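Local coordinates for TIR-NB-LRR type resistance protein RPV1 (PDB 5KU7) that is a plant disease-resistance protein of the TIR-NB-LRR class, represented here by its TIR domain, a flavodoxin-like module of a kind that typically acts in immune signalling through self-association, at residues A[64-69]-A[83-88]; A[8-13]-A[167-172]; A[21-26]-A[97-102]. All coordinates share one frame; numbering follows the deposited sequence.

Overall arrangement
All three contacts set a helix against the parallel sheet of one TIR domain. Interactions 1 and 3 use neighbouring strands, 61-68 and 95-101; interaction 2 uses strand 8-14, which borders 61-68. Helix 76-91 covers one face of the sheet; helices 23-33 and 154-175 cover the other. All are buried. Interaction 1 is deepest, its centre about 4 Å from the chain centre. Interactions 3 (about 9 Å) and 2 (about 13 Å) each include a partly exposed residue, Y101 and D9. Interaction 1 is aliphatic with one serine. Interaction 2 rests on a leucine packed on a valine, with the D9-R62 salt bridge beside it. Interaction 3 is an aromatic stack near the second subunit.

Interaction 1 of 3, residues A[64-69]-A[83-88]; sequences SVIVFS and VKIMEC
Packing between I85 and the pair S64 and I66 makes up this contact. No hydrogen bond crosses between the two segments.

The apolar part is small: the delta methyl of I66 meets the gamma-branch methyl of I85. I66 and I85 reach toward each other tip to tip, with I66 CD1 4.2 Å from I85 CG2. In I66, CG1 lies anti to the carbonyl carbon (chi1 -73°), and a bend at the second torsion (chi2 81°) brings CD1 round to I85. I85 is the one helix residue that carries the contact, and it serves both strand residues. I85 CG2 also comes within 3.8 Å of S64 CB.

The mixed part is the serine end. S64 CB and OG lie against the side chain of I85. The closest approach is S64 OG to I85 CG1 at 3.5 Å. This is van der Waals packing of a hydroxyl on a hydrocarbon. The polar need of the buried S64 OG is met elsewhere, by a hydrogen bond with H94 NE2, just before strand 95-101.

Within the strand, I66 has a second apolar role. I66 CG2 sits over the centre of the F68 ring, 3.3 Å above the ring plane. Thus CD1 serves the helix while CG2 covers the aromatic ring.

S13 of the neighbouring strand 8-14 also touches I85. The contact joins strand 61-68 to helix 76-91 in a beta-alpha-beta unit. Strand 95-101 completes that unit, and its V96 touches both I66 and I85. Such helix-on-sheet packing is typical of the flavodoxin-like fold of TIR domains.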
loop_
_atom_site.group_PDB
_atom_site.type_symbol
_atom_site.label_atom_id
_atom_site.label_comp_id
_atom_site.label_asym_id
_atom_site.label_seq_id
_atom_site.Cartn_x
_atom_site.Cartn_y
_atom_site.Cartn_z
ATOM N N SER A 64 -1.446 -15.913 -14.217
ATOM C CA SER A 64 -2.234 -15.181 -13.238
ATOM C C SER A 64 -1.447 -14.974 -11.934
ATOM O O SER A 64 -0.649 -15.828 -11.533
ATOM C CB SER A 64 -3.547 -15.904 -12.952
ATOM O OG SER A 64 -4.378 -15.911 -14.094
ATOM N N VAL A 65 -1.655 -13.822 -11.300
ATOM C CA VAL A 65 -1.156 -13.572 -9.954
ATOM C C VAL A 65 -2.366 -13.533 -9.059
ATOM O O VAL A 65 -3.284 -12.760 -9.316
ATOM C CB VAL A 65 -0.395 -12.243 -9.826
ATOM C CG1 VAL A 65 -0.098 -11.971 -8.372
ATOM C CG2 VAL A 65 0.885 -12.270 -10.612
ATOM N N ILE A 66 -2.390 -14.371 -8.029
ATOM C CA ILE A 66 -3.529 -14.392 -7.130
ATOM C C ILE A 66 -3.199 -13.712 -5.815
ATOM O O ILE A 66 -2.286 -14.127 -5.103
ATOM C CB ILE A 66 -4.007 -15.813 -6.843
ATOM C CG1 ILE A 66 -4.718 -16.404 -8.071
ATOM C CG2 ILE A 66 -4.995 -15.776 -5.706
ATOM C CD1 ILE A 66 -3.803 -16.952 -9.113
ATOM N N VAL A 67 -3.921 -12.640 -5.513
ATOM C CA VAL A 67 -3.779 -11.983 -4.229
ATOM C C VAL A 67 -4.793 -12.582 -3.273
ATOM O O VAL A 67 -5.916 -12.089 -3.135
ATOM C CB VAL A 67 -3.976 -10.472 -4.338
ATOM C CG1 VAL A 67 -3.739 -9.788 -2.980
ATOM C CG2 VAL A 67 -3.055 -9.907 -5.405
ATOM N N PHE A 68 -4.418 -13.699 -2.666
ATOM C CA PHE A 68 -5.237 -14.276 -1.615
ATOM C C PHE A 68 -5.231 -13.321 -0.425
ATOM O O PHE A 68 -4.168 -12.975 0.112
ATOM C CB PHE A 68 -4.721 -15.653 -1.200
ATOM C CG PHE A 68 -5.057 -16.756 -2.173
ATOM C CD1 PHE A 68 -6.378 -17.014 -2.524
ATOM C CD2 PHE A 68 -4.059 -17.535 -2.731
ATOM C CE1 PHE A 68 -6.701 -18.048 -3.419
ATOM C CE2 PHE A 68 -4.374 -18.557 -3.617
ATOM C CZ PHE A 68 -5.704 -18.805 -3.965
ATOM N N SER A 69 -6.419 -12.885 -0.033
ATOM C CA SER A 69 -6.582 -11.991 1.106
ATOM C C SER A 69 -7.723 -12.529 1.953
ATOM O O SER A 69 -8.446 -13.430 1.520
ATOM C CB SER A 69 -6.853 -10.552 0.645
ATOM O OG SER A 69 -7.945 -10.509 -0.263
ATOM N N VAL A 83 -11.161 -20.925 -10.402
ATOM C CA VAL A 83 -11.389 -22.206 -11.090
ATOM C C VAL A 83 -10.948 -22.109 -12.541
ATOM O O VAL A 83 -10.261 -22.988 -13.048
ATOM C CB VAL A 83 -12.859 -22.642 -11.034
ATOM C CG1 VAL A 83 -13.081 -23.869 -11.918
ATOM C CG2 VAL A 83 -13.272 -22.937 -9.598
ATOM N N LYS A 84 -11.344 -21.028 -13.208
ATOM C CA LYS A 84 -10.929 -20.780 -14.585
ATOM C C LYS A 84 -9.410 -20.733 -14.700
ATOM O O LYS A 84 -8.832 -21.309 -15.614
ATOM C CB LYS A 84 -11.511 -19.460 -15.103
ATOM C CG LYS A 84 -11.112 -19.168 -16.541
ATOM C CD LYS A 84 -11.720 -20.256 -17.496
ATOM C CE LYS A 84 -11.329 -20.007 -18.949
ATOM N NZ LYS A 84 -12.020 -20.943 -19.911
ATOM N N ILE A 85 -8.779 -20.034 -13.766
ATOM C CA ILE A 85 -7.330 -19.883 -13.738
ATOM C C ILE A 85 -6.637 -21.230 -13.641
ATOM O O ILE A 85 -5.670 -21.502 -14.346
ATOM C CB ILE A 85 -6.900 -18.994 -12.549
ATOM C CG1 ILE A 85 -7.250 -17.536 -12.847
ATOM C CG2 ILE A 85 -5.417 -19.136 -12.270
ATOM C CD1 ILE A 85 -7.283 -16.627 -11.620
ATOM N N MET A 86 -7.147 -22.081 -12.767
ATOM C CA MET A 86 -6.543 -23.383 -12.573
ATOM C C MET A 86 -6.800 -24.326 -13.752
ATOM O O MET A 86 -5.966 -25.184 -14.056
ATOM C CB MET A 86 -7.047 -23.978 -11.267
ATOM C CG MET A 86 -6.656 -23.140 -10.052
ATOM S SD MET A 86 -4.886 -22.735 -10.006
ATOM C CE MET A 86 -4.174 -24.371 -9.923
ATOM N N GLU A 87 -7.952 -24.165 -14.408
ATOM C CA GLU A 87 -8.278 -24.921 -15.623
ATOM C C GLU A 87 -7.325 -24.577 -16.766
ATOM O O GLU A 87 -6.889 -25.454 -17.508
ATOM C CB GLU A 87 -9.728 -24.655 -16.038
ATOM C CG GLU A 87 -10.754 -25.247 -15.082
ATOM C CD GLU A 87 -12.182 -25.016 -15.522
ATOM O OE1 GLU A 87 -12.397 -24.277 -16.506
ATOM O OE2 GLU A 87 -13.091 -25.583 -14.881
ATOM N N CYS A 88 -7.019 -23.291 -16.921
ATOM C CA CYS A 88 -6.080 -22.845 -17.951
ATOM C C CYS A 88 -4.694 -23.347 -17.618
ATOM O O CYS A 88 -3.817 -23.421 -18.475
ATOM C CB CYS A 88 -6.041 -21.322 -18.052
ATOM S SG CYS A 88 -7.575 -20.594 -18.573
#

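Interaction 2 of 3, residues A[8-13]-A[167-172]; sequences YDVFLS and RQLKCK
This is a small, largely apolar contact in which L169 of helix 154-175 packs against D9 and V10 of strand 8-14. It lies near the start of the strand, where the chain turns a corner at D9, and about 13 Å from the centre of the chain to its own centre. No hydrogen bond crosses it.

One methyl group does the touching. L169 CD1 lies 3.9 Å from V10 CG2, and the two side chains cross at about a right angle. V10 CG2 is the branch beside the backbone N, with CG1 anti to that N (chi1 168°). L169 is extended at its second torsion (chi2 -178°), which carries CD1 out from the helix. L169 CD1 also lies 4.0 Å from D9 O and 4.2 Å from D9 CB. It thus rests against both backbone and side chain at the corner.

The polar groups of D9 find their partners outside the contact. D9 OD1 makes a salt bridge with R62 NH1, D9 OD2 accepts a hydrogen bond from R37 N, and D9 O is hydrogen-bonded with S63 OG. R62 NH2 also donates to L169 O, so this arginine ties the corner to the helix beside the methyl contact.

L169 and Q168 touch F97, and K172 touches A95, both on strand 95-101. V10 packs on S63 and V65 of strand 61-68, which lies between strands 8-14 and 95-101 in the sheet. Through V10, R62, F97 and A95 the helix lies across the N-terminal parts of these three strands.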
loop_
_atom_site.group_PDB
_atom_site.type_symbol
_atom_site.label_atom_id
_atom_site.label_comp_id
_atom_site.label_asym_id
_atom_site.label_seq_id
_atom_site.Cartn_x
_atom_site.Cartn_y
_atom_site.Cartn_z
ATOM N N TYR A 8 -2.287 -10.590 -22.489
ATOM C CA TYR A 8 -1.663 -10.108 -21.263
ATOM C C TYR A 8 -0.596 -11.060 -20.748
ATOM O O TYR A 8 -0.670 -12.270 -20.963
ATOM C CB TYR A 8 -2.728 -9.898 -20.186
ATOM C CG TYR A 8 -3.871 -8.983 -20.613
ATOM C CD1 TYR A 8 -3.769 -7.610 -20.455
ATOM C CD2 TYR A 8 -5.039 -9.497 -21.186
ATOM C CE1 TYR A 8 -4.795 -6.772 -20.831
ATOM C CE2 TYR A 8 -6.075 -8.664 -21.573
ATOM C CZ TYR A 8 -5.944 -7.301 -21.389
ATOM O OH TYR A 8 -6.954 -6.448 -21.761
ATOM N N ASP A 9 0.398 -10.513 -20.060
ATOM C CA ASP A 9 1.394 -11.342 -19.388
ATOM C C ASP A 9 0.846 -11.884 -18.072
ATOM O O ASP A 9 1.088 -13.030 -17.701
ATOM C CB ASP A 9 2.666 -10.539 -19.178
ATOM C CG ASP A 9 3.314 -10.166 -20.492
ATOM O OD1 ASP A 9 3.432 -11.060 -21.358
ATOM O OD2 ASP A 9 3.656 -8.984 -20.687
ATOM N N VAL A 10 0.080 -11.046 -17.384
ATOM C CA VAL A 10 -0.468 -11.386 -16.084
ATOM C C VAL A 10 -1.936 -10.982 -15.933
ATOM O O VAL A 10 -2.335 -9.855 -16.262
ATOM C CB VAL A 10 0.336 -10.717 -14.958
ATOM C CG1 VAL A 10 -0.411 -10.819 -13.632
ATOM C CG2 VAL A 10 1.717 -11.350 -14.859
ATOM N N PHE A 11 -2.737 -11.920 -15.441
ATOM C CA PHE A 11 -4.084 -11.609 -14.975
ATOM C C PHE A 11 -4.030 -11.507 -13.453
ATOM O O PHE A 11 -3.609 -12.449 -12.774
ATOM C CB PHE A 11 -5.103 -12.671 -15.436
ATOM C CG PHE A 11 -6.498 -12.442 -14.926
ATOM C CD1 PHE A 11 -6.893 -12.948 -13.698
ATOM C CD2 PHE A 11 -7.421 -11.718 -15.675
ATOM C CE1 PHE A 11 -8.184 -12.733 -13.215
ATOM C CE2 PHE A 11 -8.715 -11.507 -15.203
ATOM C CZ PHE A 11 -9.090 -12.016 -13.969
ATOM N N LEU A 12 -4.433 -10.351 -12.933
ATOM C CA LEU A 12 -4.473 -10.096 -11.497
ATOM C C LEU A 12 -5.793 -10.496 -10.858
ATOM O O LEU A 12 -6.792 -9.804 -11.030
ATOM C CB LEU A 12 -4.254 -8.617 -11.218
ATOM C CG LEU A 12 -2.917 -8.240 -10.649
ATOM C CD1 LEU A 12 -2.889 -6.735 -10.400
ATOM C CD2 LEU A 12 -2.753 -9.053 -9.363
ATOM N N SER A 13 -5.794 -11.576 -10.084
ATOM C CA SER A 13 -6.989 -11.966 -9.346
ATOM C C SER A 13 -6.882 -11.533 -7.883
ATOM O O SER A 13 -5.922 -11.864 -7.196
ATOM C CB SER A 13 -7.211 -13.474 -9.458
ATOM O OG SER A 13 -8.269 -13.925 -8.632
ATOM N N ARG A 167 11.573 -12.580 -14.023
ATOM C CA ARG A 167 12.532 -13.607 -14.405
ATOM C C ARG A 167 11.810 -14.877 -14.892
ATOM O O ARG A 167 12.211 -15.485 -15.881
ATOM C CB ARG A 167 13.481 -13.961 -13.243
ATOM C CG ARG A 167 14.585 -14.941 -13.693
ATOM C CD ARG A 167 15.425 -15.545 -12.562
ATOM N NE ARG A 167 16.560 -14.720 -12.153
ATOM C CZ ARG A 167 17.714 -15.210 -11.697
ATOM N NH1 ARG A 167 17.899 -16.524 -11.612
ATOM N NH2 ARG A 167 18.695 -14.389 -11.339
ATOM N N GLN A 168 10.738 -15.273 -14.208
ATOM C CA GLN A 168 10.059 -16.514 -14.572
ATOM C C GLN A 168 9.320 -16.372 -15.905
ATOM O O GLN A 168 9.394 -17.269 -16.744
ATOM C CB GLN A 168 9.080 -16.956 -13.478
ATOM C CG GLN A 168 9.747 -17.331 -12.165
ATOM C CD GLN A 168 8.794 -17.949 -11.168
ATOM O OE1 GLN A 168 8.259 -19.035 -11.389
ATOM N NE2 GLN A 168 8.602 -17.271 -10.040
ATOM N N LEU A 169 8.709 -15.220 -16.155
ATOM C CA LEU A 169 7.960 -15.054 -17.402
ATOM C C LEU A 169 8.912 -14.844 -18.553
ATOM O O LEU A 169 8.623 -15.228 -19.682
ATOM C CB LEU A 169 6.987 -13.877 -17.331
ATOM C CG LEU A 169 5.802 -14.046 -16.386
ATOM C CD1 LEU A 169 4.949 -12.817 -16.498
ATOM C CD2 LEU A 169 5.007 -15.315 -16.780
ATOM N N LYS A 170 10.085 -14.309 -18.272
ATOM C CA LYS A 170 10.986 -14.069 -19.359
ATOM C C LYS A 170 11.650 -15.408 -19.708
ATOM O O LYS A 170 11.879 -15.698 -20.878
ATOM C CB LYS A 170 12.031 -13.028 -18.986
ATOM C CG LYS A 170 13.041 -12.809 -20.107
ATOM C CD LYS A 170 13.873 -11.562 -19.906
ATOM C CE LYS A 170 14.199 -10.963 -21.252
ATOM N NZ LYS A 170 15.623 -10.552 -21.330
ATOM N N CYS A 171 11.843 -16.275 -18.722
ATOM C CA CYS A 171 12.500 -17.534 -19.013
ATOM C C CYS A 171 11.500 -18.443 -19.722
ATOM O O CYS A 171 11.872 -19.166 -20.647
ATOM C CB CYS A 171 13.042 -18.210 -17.744
ATOM S SG CYS A 171 14.459 -17.375 -16.933
ATOM N N LYS A 172 10.229 -18.393 -19.329
ATOM C CA LYS A 172 9.235 -19.190 -20.038
ATOM C C LYS A 172 9.229 -18.832 -21.516
ATOM O O LYS A 172 9.291 -19.713 -22.372
ATOM C CB LYS A 172 7.816 -19.004 -19.500
ATOM C CG LYS A 172 7.498 -19.694 -18.204
ATOM C CD LYS A 172 6.087 -20.283 -18.305
ATOM C CE LYS A 172 5.051 -19.279 -18.807
ATOM N NZ LYS A 172 3.770 -19.967 -19.208
#

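Interaction 3 of 3, residues A[21-26]-A[97-102]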
loop_
_atom_site.group_PDB
_atom_site.type_symbol
_atom_site.label_atom_id
_atom_site.label_comp_id
_atom_site.label_asym_id
_atom_site.label_seq_id
_atom_site.Cartn_x
_atom_site.Cartn_y
_atom_site.Cartn_z
ATOM N N TYR A 21 -7.659 -0.935 -3.702
ATOM C CA TYR A 21 -7.130 0.401 -3.775
ATOM C C TYR A 21 -5.742 0.533 -3.207
ATOM O O TYR A 21 -5.108 1.561 -3.393
ATOM C CB TYR A 21 -8.072 1.370 -3.062
ATOM C CG TYR A 21 -9.379 1.454 -3.774
ATOM C CD1 TYR A 21 -9.454 1.997 -5.043
ATOM C CD2 TYR A 21 -10.536 0.933 -3.208
ATOM C CE1 TYR A 21 -10.650 2.065 -5.715
ATOM C CE2 TYR A 21 -11.738 1.000 -3.868
ATOM C CZ TYR A 21 -11.788 1.563 -5.123
ATOM O OH TYR A 21 -12.987 1.620 -5.787
ATOM N N ASN A 22 -5.261 -0.485 -2.507
ATOM C CA ASN A 22 -3.935 -0.348 -1.920
ATOM C C ASN A 22 -2.971 -1.395 -2.473
ATOM O O ASN A 22 -2.340 -1.155 -3.510
ATOM C CB ASN A 22 -4.015 -0.371 -0.377
ATOM C CG ASN A 22 -5.115 -1.290 0.148
ATOM O OD1 ASN A 22 -5.062 -2.512 -0.011
ATOM N ND2 ASN A 22 -6.097 -0.701 0.816
ATOM N N PHE A 23 -2.842 -2.539 -1.802
ATOM C CA PHE A 23 -1.784 -3.482 -2.161
ATOM C C PHE A 23 -1.800 -3.922 -3.624
ATOM O O PHE A 23 -0.795 -3.798 -4.337
ATOM C CB PHE A 23 -1.831 -4.737 -1.291
ATOM C CG PHE A 23 -0.805 -5.759 -1.692
ATOM C CD1 PHE A 23 0.533 -5.597 -1.321
ATOM C CD2 PHE A 23 -1.158 -6.844 -2.486
ATOM C CE1 PHE A 23 1.487 -6.523 -1.699
ATOM C CE2 PHE A 23 -0.200 -7.789 -2.888
ATOM C CZ PHE A 23 1.124 -7.634 -2.498
ATOM N N THR A 24 -2.937 -4.424 -4.074
ATOM C CA THR A 24 -3.019 -4.958 -5.425
ATOM C C THR A 24 -2.732 -3.851 -6.431
ATOM O O THR A 24 -2.147 -4.096 -7.477
ATOM C CB THR A 24 -4.398 -5.576 -5.702
ATOM O OG1 THR A 24 -4.656 -6.615 -4.744
ATOM C CG2 THR A 24 -4.431 -6.153 -7.084
ATOM N N ASP A 25 -3.128 -2.626 -6.095
ATOM C CA ASP A 25 -2.845 -1.473 -6.959
ATOM C C ASP A 25 -1.343 -1.211 -7.071
ATOM O O ASP A 25 -0.828 -1.063 -8.189
ATOM C CB ASP A 25 -3.559 -0.222 -6.435
ATOM C CG ASP A 25 -3.510 0.918 -7.411
ATOM O OD1 ASP A 25 -3.630 0.656 -8.613
ATOM O OD2 ASP A 25 -3.333 2.080 -7.004
ATOM N N HIS A 26 -0.647 -1.190 -5.923
ATOM C CA HIS A 26 0.822 -1.013 -5.889
ATOM C C HIS A 26 1.517 -2.161 -6.638
ATOM O O HIS A 26 2.509 -1.947 -7.347
ATOM C CB HIS A 26 1.349 -0.928 -4.439
ATOM C CG HIS A 26 0.867 0.281 -3.688
ATOM N ND1 HIS A 26 1.100 1.573 -4.118
ATOM C CD2 HIS A 26 0.155 0.391 -2.541
ATOM C CE1 HIS A 26 0.553 2.425 -3.270
ATOM N NE2 HIS A 26 -0.032 1.733 -2.310
ATOM N N PHE A 97 0.901 -17.668 -9.970
ATOM C CA PHE A 97 1.764 -17.153 -8.907
ATOM C C PHE A 97 0.951 -16.708 -7.708
ATOM O O PHE A 97 0.337 -15.656 -7.744
ATOM C CB PHE A 97 2.581 -15.978 -9.416
ATOM C CG PHE A 97 3.365 -16.287 -10.645
ATOM C CD1 PHE A 97 3.051 -15.690 -11.851
ATOM C CD2 PHE A 97 4.440 -17.157 -10.590
ATOM C CE1 PHE A 97 3.791 -15.967 -12.986
ATOM C CE2 PHE A 97 5.178 -17.433 -11.713
ATOM C CZ PHE A 97 4.858 -16.833 -12.913
ATOM N N PRO A 98 0.900 -17.532 -6.657
ATOM C CA PRO A 98 0.022 -17.133 -5.551
ATOM C C PRO A 98 0.747 -16.284 -4.498
ATOM O O PRO A 98 1.892 -16.568 -4.112
ATOM C CB PRO A 98 -0.435 -18.473 -4.969
ATOM C CG PRO A 98 0.735 -19.424 -5.252
ATOM C CD PRO A 98 1.438 -18.902 -6.499
ATOM N N ILE A 99 0.067 -15.233 -4.076
ATOM C CA ILE A 99 0.479 -14.367 -2.986
ATOM C C ILE A 99 -0.497 -14.530 -1.850
ATOM O O ILE A 99 -1.699 -14.343 -2.033
ATOM C CB ILE A 99 0.477 -12.879 -3.359
ATOM C CG1 ILE A 99 1.451 -12.607 -4.487
ATOM C CG2 ILE A 99 0.803 -12.035 -2.117
ATOM C CD1 ILE A 99 1.250 -11.260 -5.103
ATOM N N PHE A 100 0.016 -14.874 -0.684
ATOM C CA PHE A 100 -0.825 -15.029 0.476
ATOM C C PHE A 100 -0.675 -13.764 1.288
ATOM O O PHE A 100 0.278 -13.612 2.041
ATOM C CB PHE A 100 -0.436 -16.295 1.234
ATOM C CG PHE A 100 -0.449 -17.543 0.358
ATOM C CD1 PHE A 100 -1.646 -18.207 0.083
ATOM C CD2 PHE A 100 0.728 -18.035 -0.211
ATOM C CE1 PHE A 100 -1.672 -19.348 -0.734
ATOM C CE2 PHE A 100 0.715 -19.168 -1.031
ATOM C CZ PHE A 100 -0.488 -19.829 -1.297
ATOM N N TYR A 101 -1.610 -12.841 1.085
ATOM C CA TYR A 101 -1.509 -11.497 1.630
ATOM C C TYR A 101 -2.104 -11.390 3.024
ATOM O O TYR A 101 -3.318 -11.226 3.186
ATOM C CB TYR A 101 -2.186 -10.481 0.697
ATOM C CG TYR A 101 -1.978 -9.050 1.160
ATOM C CD1 TYR A 101 -0.708 -8.467 1.123
ATOM C CD2 TYR A 101 -3.042 -8.284 1.641
ATOM C CE1 TYR A 101 -0.502 -7.162 1.544
ATOM C CE2 TYR A 101 -2.843 -6.983 2.087
ATOM C CZ TYR A 101 -1.575 -6.430 2.027
ATOM O OH TYR A 101 -1.378 -5.146 2.437
ATOM N N HIS A 102 -1.229 -11.486 4.024
ATOM C CA HIS A 102 -1.610 -11.401 5.432
ATOM C C HIS A 102 -2.627 -12.469 5.793
ATOM O O HIS A 102 -3.461 -12.271 6.676
ATOM C CB HIS A 102 -2.154 -10.011 5.768
ATOM C CG HIS A 102 -1.186 -8.907 5.487
ATOM N ND1 HIS A 102 -1.521 -7.573 5.599
ATOM C CD2 HIS A 102 0.113 -8.940 5.106
ATOM C CE1 HIS A 102 -0.472 -6.835 5.287
ATOM N NE2 HIS A 102 0.532 -7.639 4.984
#
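F23 and Y101 form an offset stack, the main feature of this contact. Their ring centroids are 4.3 Å apart and their planes are inclined at 25°. The rings overlap near their rims, and the side chains slide past each other in opposite directions. Y101 CE1 lies over one face of the F23 ring and comes within 3.4 Å of F23 CD1. F23 CB adds a CH-pi contact, 4.2 Å from the centroid of the Y101 ring and over its face.

I99 supplies the remaining direct contact. I99 CD1 sits at the edge of the F23 ring, 4.4 Å from F23 CE2. F23 therefore has tyrosine over a face and isoleucine at its rim.

Both aromatic side chains have CG anti to the backbone N (chi1 177° in F23). This carries one ring out from the helix and the other out from the strand until they meet. The imidazole of H102 lies over the other face of Y101, so that ring is covered on both sides. Y101 OH is hydrogen-bonded to E154 OE1 at the start of helix 154-175, which fixes the outer end of the ring.

N22 stands before helix 23-33. N22 OD1 accepts a bond from F23 N at 2.9 Å, in its carbonyl plane but strongly bent at the oxygen (97°). N22 O accepts the backbone bond from H26 N. Further out, V67, L148 and I158 pack on F23. One turn on, H26 stacks on H26 of the second subunit, and H26 NE2 bonds to E154 OE2 of that subunit.

No hydrogen bond joins the two segments directly. The direct contact between them is therefore mainly van der Waals and stacking, while the one polar group of the stack is satisfied by E154.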